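Local coordinates for protein probable amidase (Thermus thermophilus, PDB 2DC0) that is a probable amidase, a member of the amidase family built around a large mixed beta sheet flanked by helices, at residues G180-K185 with P394-P399. Sequence-based numbering, arbitrary orientation.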
loop_
_atom_site.group_PDB
_atom_site.type_symbol
_atom_site.label_atom_id
_atom_site.label_comp_id
_atom_site.label_asym_id
_atom_site.label_seq_id
_atom_site.Cartn_x
_atom_site.Cartn_y
_atom_site.Cartn_z
ATOM N N GLY A 180 -0.725 7.177 -29.337
ATOM C CA GLY A 180 -0.215 5.943 -29.915
ATOM C C GLY A 180 1.228 5.564 -29.613
ATOM O O GLY A 180 1.914 4.975 -30.458
ATOM N N VAL A 181 1.712 5.898 -28.424
ATOM C CA VAL A 181 3.069 5.519 -28.063
ATOM C C VAL A 181 3.026 4.656 -26.805
ATOM O O VAL A 181 1.950 4.352 -26.280
ATOM C CB VAL A 181 3.983 6.756 -27.850
ATOM C CG1 VAL A 181 4.152 7.509 -29.169
ATOM C CG2 VAL A 181 3.404 7.679 -26.790
ATOM N N VAL A 182 4.197 4.242 -26.341
ATOM C CA VAL A 182 4.303 3.404 -25.155
ATOM C C VAL A 182 4.587 4.274 -23.941
ATOM O O VAL A 182 5.413 5.182 -23.999
ATOM C CB VAL A 182 5.444 2.368 -25.311
ATOM C CG1 VAL A 182 5.664 1.616 -24.003
ATOM C CG2 VAL A 182 5.103 1.386 -26.426
ATOM N N GLY A 183 3.897 4.001 -22.841
ATOM C CA GLY A 183 4.122 4.775 -21.637
ATOM C C GLY A 183 4.214 3.823 -20.467
ATOM O O GLY A 183 3.323 3.001 -20.272
ATOM N N PHE A 184 5.281 3.900 -19.684
ATOM C CA PHE A 184 5.387 2.998 -18.549
ATOM C C PHE A 184 5.468 3.694 -17.197
ATOM O O PHE A 184 6.324 4.554 -16.977
ATOM C CB PHE A 184 6.592 2.063 -18.719
ATOM C CG PHE A 184 6.728 1.040 -17.616
ATOM C CD1 PHE A 184 5.675 0.181 -17.307
ATOM C CD2 PHE A 184 7.912 0.938 -16.890
ATOM C CE1 PHE A 184 5.797 -0.771 -16.282
ATOM C CE2 PHE A 184 8.049 -0.006 -15.867
ATOM C CZ PHE A 184 6.992 -0.863 -15.559
ATOM N N LYS A 185 4.550 3.334 -16.300
ATOM C CA LYS A 185 4.553 3.879 -14.942
ATOM C C LYS A 185 5.054 2.747 -14.054
ATOM O O LYS A 185 4.305 1.815 -13.747
ATOM C CB LYS A 185 3.152 4.284 -14.470
ATOM C CG LYS A 185 3.166 4.866 -13.040
ATOM C CD LYS A 185 1.798 4.826 -12.362
ATOM C CE LYS A 185 1.434 3.412 -11.926
ATOM N NZ LYS A 185 2.390 2.898 -10.895
ATOM N N PRO A 394 3.040 -1.250 -10.843
ATOM C CA PRO A 394 3.569 -1.060 -12.199
ATOM C C PRO A 394 2.495 -1.229 -13.262
ATOM O O PRO A 394 1.804 -2.243 -13.299
ATOM C CB PRO A 394 4.671 -2.114 -12.293
ATOM C CG PRO A 394 4.161 -3.215 -11.395
ATOM C CD PRO A 394 3.629 -2.444 -10.209
ATOM N N THR A 395 2.359 -0.227 -14.125
ATOM C CA THR A 395 1.346 -0.262 -15.170
ATOM C C THR A 395 1.883 0.243 -16.505
ATOM O O THR A 395 2.432 1.339 -16.598
ATOM C CB THR A 395 0.127 0.581 -14.770
ATOM O OG1 THR A 395 -0.278 0.220 -13.441
ATOM C CG2 THR A 395 -1.022 0.334 -15.733
ATOM N N LEU A 396 1.717 -0.576 -17.536
ATOM C CA LEU A 396 2.174 -0.238 -18.874
ATOM C C LEU A 396 1.010 0.165 -19.769
ATOM O O LEU A 396 -0.078 -0.405 -19.669
ATOM C CB LEU A 396 2.869 -1.453 -19.498
ATOM C CG LEU A 396 3.339 -1.315 -20.942
ATOM C CD1 LEU A 396 4.530 -0.351 -20.984
ATOM C CD2 LEU A 396 3.752 -2.677 -21.493
ATOM N N ALA A 397 1.231 1.157 -20.627
ATOM C CA ALA A 397 0.212 1.563 -21.590
ATOM C C ALA A 397 0.855 1.374 -22.962
ATOM O O ALA A 397 1.951 1.874 -23.206
ATOM C CB ALA A 397 -0.189 3.037 -21.388
ATOM N N LEU A 398 0.199 0.614 -23.832
ATOM C CA LEU A 398 0.692 0.392 -25.190
ATOM C C LEU A 398 -0.482 0.366 -26.162
ATOM O O LEU A 398 -1.592 -0.026 -25.796
ATOM C CB LEU A 398 1.486 -0.924 -25.295
ATOM C CG LEU A 398 1.049 -2.213 -24.576
ATOM C CD1 LEU A 398 -0.445 -2.363 -24.533
ATOM C CD2 LEU A 398 1.702 -3.392 -25.306
ATOM N N PRO A 399 -0.252 0.783 -27.419
ATOM C CA PRO A 399 -1.307 0.809 -28.441
ATOM C C PRO A 399 -1.890 -0.556 -28.732
ATOM O O PRO A 399 -1.153 -1.531 -28.833
ATOM C CB PRO A 399 -0.597 1.387 -29.669
ATOM C CG PRO A 399 0.533 2.176 -29.084
ATOM C CD PRO A 399 1.018 1.284 -27.973
#
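The Phe184 ring turns an edge to the partner strand, with Leu396 CA near its plane, while Pro394 CB and the Thr395 carbonyl oxygen approach obliquely. With CG anti to the backbone N (chi1 -177°), the ring reaches across to strand 395-399, edge first, and its CD1 comes 3.9 Å from Leu396 CD1. That methyl also meets Val182 CG1 at 3.8 Å, so branched and aromatic side chains make one apolar face. On the reverse face, Gly183 lies opposite the small Ala397 in a hydrogen-bonded pair: Gly183 N reaches Ala397 O at 2.9 Å, and Ala397 N returns to Gly183 O at 2.8 Å. Lys185 and Thr395 form the next such pair, with Phe184 and Leu396 as the non-hydrogen-bonded pair between. Lys185 bends at chi3 (74°) and chi4, bringing NZ into a hydrogen bond with Val393 O, which also accepts one from Thr395 OG1, so one carbonyl oxygen gives each of these buried polar ends a partner. At the other end, the Pro399 ring, lacking an N-H, packs CG 3.4 Å from Gly180 O, where positive phi suits glycine in the Schellman motif closing helix 173-179. These antiparallel central strands lie between strands 206-210 and 406-413; helix 419-430 covers the Phe184 face, and Arg173 of helix 173-179 the Ala397 face.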